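Local coordinates for tail fiber protein (PDB 5W5P), which probably recognises the capsular polysaccharide of Acinetobacter baumannii and may degrade it, acting as the trimeric tailspike of the phage, at residues A[135-141]-A[165-171]; A[203-207]-A[232-236]. One frame throughout, in Å; residues are numbered along the deposited sequence.

Interaction 1: A[135-141]-A[165-171]. With ZN (zinc ion), chain C.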
loop_
_atom_site.group_PDB
_atom_site.type_symbol
_atom_site.label_atom_id
_atom_site.label_comp_id
_atom_site.label_asym_id
_atom_site.label_seq_id
_atom_site.Cartn_x
_atom_site.Cartn_y
_atom_site.Cartn_z
ATOM N N ARG A 135 16.564 19.532 18.212
ATOM C CA ARG A 135 15.228 19.129 18.661
ATOM C C ARG A 135 14.513 20.388 19.144
ATOM O O ARG A 135 14.619 20.773 20.311
ATOM C CB ARG A 135 15.313 18.052 19.735
ATOM C CG ARG A 135 15.979 16.776 19.236
ATOM C CD ARG A 135 15.771 15.605 20.163
ATOM N NE ARG A 135 14.372 15.196 20.267
ATOM C CZ ARG A 135 13.755 14.415 19.389
ATOM N NH1 ARG A 135 14.399 13.971 18.325
ATOM N NH2 ARG A 135 12.487 14.085 19.568
ATOM N N VAL A 136 13.774 21.018 18.237
ATOM C CA VAL A 136 13.189 22.331 18.466
ATOM C C VAL A 136 11.671 22.208 18.497
ATOM O O VAL A 136 11.087 21.423 17.742
ATOM C CB VAL A 136 13.662 23.320 17.385
ATOM C CG1 VAL A 136 13.192 24.733 17.684
ATOM C CG2 VAL A 136 15.167 23.281 17.309
ATOM N N TRP A 137 11.039 22.984 19.378
ATOM C CA TRP A 137 9.599 22.941 19.608
ATOM C C TRP A 137 9.089 24.372 19.709
ATOM O O TRP A 137 9.630 25.169 20.481
ATOM C CB TRP A 137 9.294 22.138 20.882
ATOM C CG TRP A 137 7.879 22.177 21.423
ATOM C CD1 TRP A 137 6.850 21.337 21.104
ATOM C CD2 TRP A 137 7.361 23.082 22.413
ATOM N NE1 TRP A 137 5.721 21.671 21.818
ATOM C CE2 TRP A 137 6.011 22.736 22.633
ATOM C CE3 TRP A 137 7.911 24.144 23.137
ATOM C CZ2 TRP A 137 5.201 23.423 23.542
ATOM C CZ3 TRP A 137 7.108 24.824 24.036
ATOM C CH2 TRP A 137 5.768 24.463 24.228
ATOM N N PHE A 138 8.054 24.697 18.934
ATOM C CA PHE A 138 7.659 26.081 18.718
ATOM C C PHE A 138 6.457 26.522 19.546
ATOM O O PHE A 138 6.091 27.700 19.489
ATOM C CB PHE A 138 7.373 26.313 17.235
ATOM C CG PHE A 138 8.613 26.408 16.385
ATOM C CD1 PHE A 138 9.234 25.265 15.901
ATOM C CD2 PHE A 138 9.159 27.644 16.069
ATOM C CE1 PHE A 138 10.373 25.352 15.115
ATOM C CE2 PHE A 138 10.295 27.737 15.283
ATOM C CZ PHE A 138 10.900 26.587 14.802
ATOM N N GLY A 139 5.833 25.624 20.304
ATOM C CA GLY A 139 4.771 26.026 21.210
ATOM C C GLY A 139 3.380 25.946 20.604
ATOM O O GLY A 139 3.144 25.294 19.582
ATOM N N ASN A 140 2.444 26.650 21.247
ATOM C CA ASN A 140 1.025 26.504 20.954
ATOM C C ASN A 140 0.558 27.509 19.900
ATOM O O ASN A 140 1.317 28.353 19.417
ATOM C CB ASN A 140 0.198 26.633 22.237
ATOM C CG ASN A 140 0.266 28.025 22.859
ATOM O OD1 ASN A 140 1.255 28.745 22.721
ATOM N ND2 ASN A 140 -0.790 28.399 23.557
ATOM N N ALA A 141 -0.728 27.417 19.546
ATOM C CA ALA A 141 -1.288 28.192 18.445
ATOM C C ALA A 141 -1.295 29.690 18.705
ATOM O O ALA A 141 -1.486 30.463 17.761
ATOM C CB ALA A 141 -2.710 27.720 18.136
ATOM N N GLU A 165 14.329 16.539 15.426
ATOM C CA GLU A 165 12.911 16.816 15.261
ATOM C C GLU A 165 12.659 18.316 15.247
ATOM O O GLU A 165 13.296 19.070 15.983
ATOM C CB GLU A 165 12.077 16.157 16.371
ATOM C CG GLU A 165 10.568 16.171 16.112
ATOM C CD GLU A 165 9.826 15.051 16.828
ATOM O OE1 GLU A 165 10.356 14.534 17.835
ATOM O OE2 GLU A 165 8.712 14.688 16.383
ATOM N N ILE A 166 11.726 18.737 14.398
ATOM C CA ILE A 166 11.227 20.108 14.361
ATOM C C ILE A 166 9.714 19.994 14.480
ATOM O O ILE A 166 9.039 19.577 13.533
ATOM C CB ILE A 166 11.632 20.846 13.082
ATOM C CG1 ILE A 166 13.148 21.028 13.025
ATOM C CG2 ILE A 166 10.927 22.194 12.988
ATOM C CD1 ILE A 166 13.662 21.183 11.630
ATOM N N CYS A 167 9.174 20.356 15.640
ATOM C CA CYS A 167 7.788 20.055 15.954
ATOM C C CYS A 167 7.197 21.225 16.732
ATOM O O CYS A 167 7.840 22.261 16.928
ATOM C CB CYS A 167 7.695 18.738 16.737
ATOM S SG CYS A 167 8.352 18.863 18.432
ATOM N N GLY A 168 5.962 21.057 17.185
ATOM C CA GLY A 168 5.300 22.119 17.913
ATOM C C GLY A 168 4.004 21.628 18.513
ATOM O O GLY A 168 3.654 20.448 18.426
ATOM N N ASP A 169 3.293 22.562 19.128
ATOM C CA ASP A 169 2.008 22.295 19.756
ATOM C C ASP A 169 0.920 23.187 19.170
ATOM O O ASP A 169 0.025 23.655 19.877
ATOM C CB ASP A 169 2.097 22.479 21.267
ATOM C CG ASP A 169 1.116 21.609 22.012
ATOM O OD1 ASP A 169 0.212 21.038 21.356
ATOM O OD2 ASP A 169 1.246 21.496 23.252
ATOM N N GLY A 170 0.986 23.430 17.861
ATOM C CA GLY A 170 0.009 24.249 17.170
ATOM C C GLY A 170 0.534 25.570 16.656
ATOM O O GLY A 170 -0.199 26.271 15.948
ATOM N N ALA A 171 1.775 25.933 16.976
ATOM C CA ALA A 171 2.310 27.222 16.569
ATOM C C ALA A 171 2.341 27.346 15.047
ATOM O O ALA A 171 2.281 26.358 14.308
ATOM C CB ALA A 171 3.714 27.420 17.140
HETATM ZN ZN ZN C . -0.983 19.147 21.777
#
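The carbonyl oxygen of Gly139 takes two backbone donors of 165-171: Asp169 N at 2.8 Å, lying above the carbonyl plane rather than on a lone pair, and Ala171 N in a weak bond. This double grip holds the two chains together near Gly139. Upstream, the strands run parallel, with Val136 N bound to Glu165 O, Cys167 N to Val136 O and Phe138 N to Cys167 O.

On the face carrying Arg135, Trp137, Glu165 and Cys167, a salt bridge joins Arg135 NH2 to Glu165 OE1 at 2.8 Å. The Arg135 chain bends at chi3 (65°), which brings one guanidinium face over Glu165 CB, while NH1 binds Leu163 O. Cys167 SG lies at the edge of the Trp137 ring, 3.9 Å from CD1. Asp169 runs alongside the indole, its CB 3.8 Å from Trp137 NE1, and OD1 binds a zinc ion at 2.3 Å.

Val136 and Ile166 lie on the other face; Phe138 CE1 meets Ile166 CG2 at 3.8 Å, Phe138 CB meets Ala171 CB, and Val125, Ala128 and Val129 of helix 122-132 pack against Phe138 and Val136. Parallel strands 24 residues apart, in register and followed by turns, are characteristic of successive coils of a right-handed parallel beta-helix, the fold of many phage tailspikes.

Interaction 2: A[203-207]-A[232-236]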
loop_
_atom_site.group_PDB
_atom_site.type_symbol
_atom_site.label_atom_id
_atom_site.label_comp_id
_atom_site.label_asym_id
_atom_site.label_seq_id
_atom_site.Cartn_x
_atom_site.Cartn_y
_atom_site.Cartn_z
ATOM N N GLU A 203 12.620 14.330 11.777
ATOM C CA GLU A 203 11.163 14.365 11.832
ATOM C C GLU A 203 10.724 15.821 11.915
ATOM O O GLU A 203 11.179 16.557 12.795
ATOM C CB GLU A 203 10.629 13.578 13.030
ATOM C CG GLU A 203 11.334 12.247 13.276
ATOM C CD GLU A 203 10.735 11.111 12.469
ATOM O OE1 GLU A 203 11.459 10.510 11.652
ATOM O OE2 GLU A 203 9.534 10.823 12.640
ATOM N N ILE A 204 9.856 16.248 11.001
ATOM C CA ILE A 204 9.474 17.655 10.937
ATOM C C ILE A 204 7.987 17.762 10.649
ATOM O O ILE A 204 7.465 17.055 9.779
ATOM C CB ILE A 204 10.290 18.417 9.875
ATOM C CG1 ILE A 204 9.704 19.805 9.631
ATOM C CG2 ILE A 204 10.354 17.625 8.568
ATOM C CD1 ILE A 204 10.567 20.659 8.730
ATOM N N GLY A 205 7.300 18.624 11.400
ATOM C CA GLY A 205 5.950 19.045 11.084
ATOM C C GLY A 205 4.905 18.722 12.132
ATOM O O GLY A 205 3.842 19.361 12.136
ATOM N N ARG A 206 5.153 17.755 13.012
ATOM C CA ARG A 206 4.175 17.400 14.040
ATOM C C ARG A 206 3.771 18.630 14.851
ATOM O O ARG A 206 4.610 19.258 15.504
ATOM C CB ARG A 206 4.749 16.319 14.956
ATOM C CG ARG A 206 3.739 15.694 15.915
ATOM C CD ARG A 206 2.728 14.834 15.171
ATOM N NE ARG A 206 3.377 13.761 14.420
ATOM C CZ ARG A 206 2.750 12.953 13.570
ATOM N NH1 ARG A 206 1.448 13.096 13.359
ATOM N NH2 ARG A 206 3.424 12.003 12.931
ATOM N N GLY A 207 2.487 18.985 14.786
ATOM C CA GLY A 207 1.971 20.102 15.555
ATOM C C GLY A 207 2.410 21.471 15.087
ATOM O O GLY A 207 2.407 22.415 15.886
ATOM N N LYS A 232 5.525 14.684 8.564
ATOM C CA LYS A 232 4.228 14.137 8.928
ATOM C C LYS A 232 3.535 15.043 9.938
ATOM O O LYS A 232 4.181 15.668 10.787
ATOM C CB LYS A 232 4.361 12.714 9.502
ATOM C CG LYS A 232 4.894 11.668 8.516
ATOM C CD LYS A 232 5.551 10.487 9.227
ATOM C CE LYS A 232 4.549 9.722 10.092
ATOM N NZ LYS A 232 5.222 8.796 11.069
ATOM N N GLY A 233 2.204 15.102 9.838
ATOM C CA GLY A 233 1.383 15.765 10.829
ATOM C C GLY A 233 1.339 17.273 10.754
ATOM O O GLY A 233 0.785 17.903 11.661
ATOM N N GLY A 234 1.893 17.877 9.707
ATOM C CA GLY A 234 1.922 19.323 9.622
ATOM C C GLY A 234 0.880 19.926 8.706
ATOM O O GLY A 234 0.348 19.250 7.820
ATOM N N ARG A 235 0.569 21.201 8.930
ATOM C CA ARG A 235 -0.277 21.985 8.042
ATOM C C ARG A 235 0.611 22.906 7.217
ATOM O O ARG A 235 1.526 23.539 7.756
ATOM C CB ARG A 235 -1.303 22.803 8.832
ATOM C CG ARG A 235 -2.619 23.049 8.088
ATOM C CD ARG A 235 -2.493 24.138 7.030
ATOM N NE ARG A 235 -3.791 24.527 6.482
ATOM C CZ ARG A 235 -4.498 23.803 5.615
ATOM N NH1 ARG A 235 -4.036 22.644 5.165
ATOM N NH2 ARG A 235 -5.672 24.245 5.188
ATOM N N TYR A 236 0.345 22.970 5.913
ATOM C CA TYR A 236 1.109 23.804 4.992
ATOM C C TYR A 236 0.130 24.619 4.168
ATOM O O TYR A 236 -0.713 24.054 3.463
ATOM C CB TYR A 236 2.005 22.960 4.084
ATOM C CG TYR A 236 3.041 22.164 4.833
ATOM C CD1 TYR A 236 2.719 20.951 5.427
ATOM C CD2 TYR A 236 4.341 22.622 4.946
ATOM C CE1 TYR A 236 3.665 20.220 6.109
ATOM C CE2 TYR A 236 5.296 21.900 5.629
ATOM C CZ TYR A 236 4.955 20.703 6.209
ATOM O OH TYR A 236 5.905 19.991 6.894
HETATM O O HOH W 1 8.200 8.642 12.242
HETATM O O HOH W 2 5.138 17.932 8.174
HETATM O O HOH W 3 0.258 17.074 13.891
#
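Segments 203-207 and 232-236 meet where two strands bend into turns, their end-to-end directions 73° apart, with Gly205 and Gly234 CA atoms 4.3 Å from each other and a single direct backbone hydrogen bond, from Lys232 N to Ile204 O (3.3 Å). Gly205 and Gly233 both have positive phi, and with no side chains between them the two backbones come close, Gly205 O lying 3.2 Å from Gly234 CA.

Arg206 folds back over this turn. Its CG is anti to the backbone N (chi1 -170°), and bends at chi2 and chi3 return the guanidinium to the facing chain, one face over Lys232 O. NH1 lies 3.7 Å from Gly233 CA. NH2 reaches Lys232 CB at 3.6 Å and lies about as near CE, so the guanidinium end crosses the lysine chain obliquely.

This is a corner of the parallel beta-helix, where consecutive coils change direction and glycines (Gly205, Gly207, Gly233, Gly234) line the bend. The corner also belongs to the trimer interface. Lys232 NZ forms a salt bridge with Glu264 of the third subunit, while Arg206 NH1 makes a long, weak ion pair with Glu203 of the second; these carboxylates probably offset the two neighbouring positive charges.

Water extends the contact. One molecule donates to Glu203 OE2 and weakly accepts from Lys232 NZ, bridging two charged groups that do not touch. Another donates to Ile204 O at 3.0 Å, giving that oxygen a second donor beside Lys232 N, and is hydrogen-bonded to Tyr236 OH, lying in the plane of the phenol ring at its edge. The Tyr236 ring also meets that of Phe210, their planes about 25° apart.

In the fold
From the N terminus, the chain leaves helix 122-132, forms strand 135-140 and returns as strand 164-169, so interaction 1 closes the first of two loops, spanning 23 residues. Only afterwards does strand 199-204 lead into interaction 2, whose loop of 24 residues ends at 232-236. The contacts are thus in series, neither nested nor crossed. They are nonetheless adjacent in space, with centres about 9 Å apart, because strands 164-169 and 199-204 are neighbours: Ile166 N lies 2.8 Å from Glu203 O, probably hydrogen-bonded. Together they stack four successive passes of the beta-helix near its N-terminal end, and both also touch the second subunit.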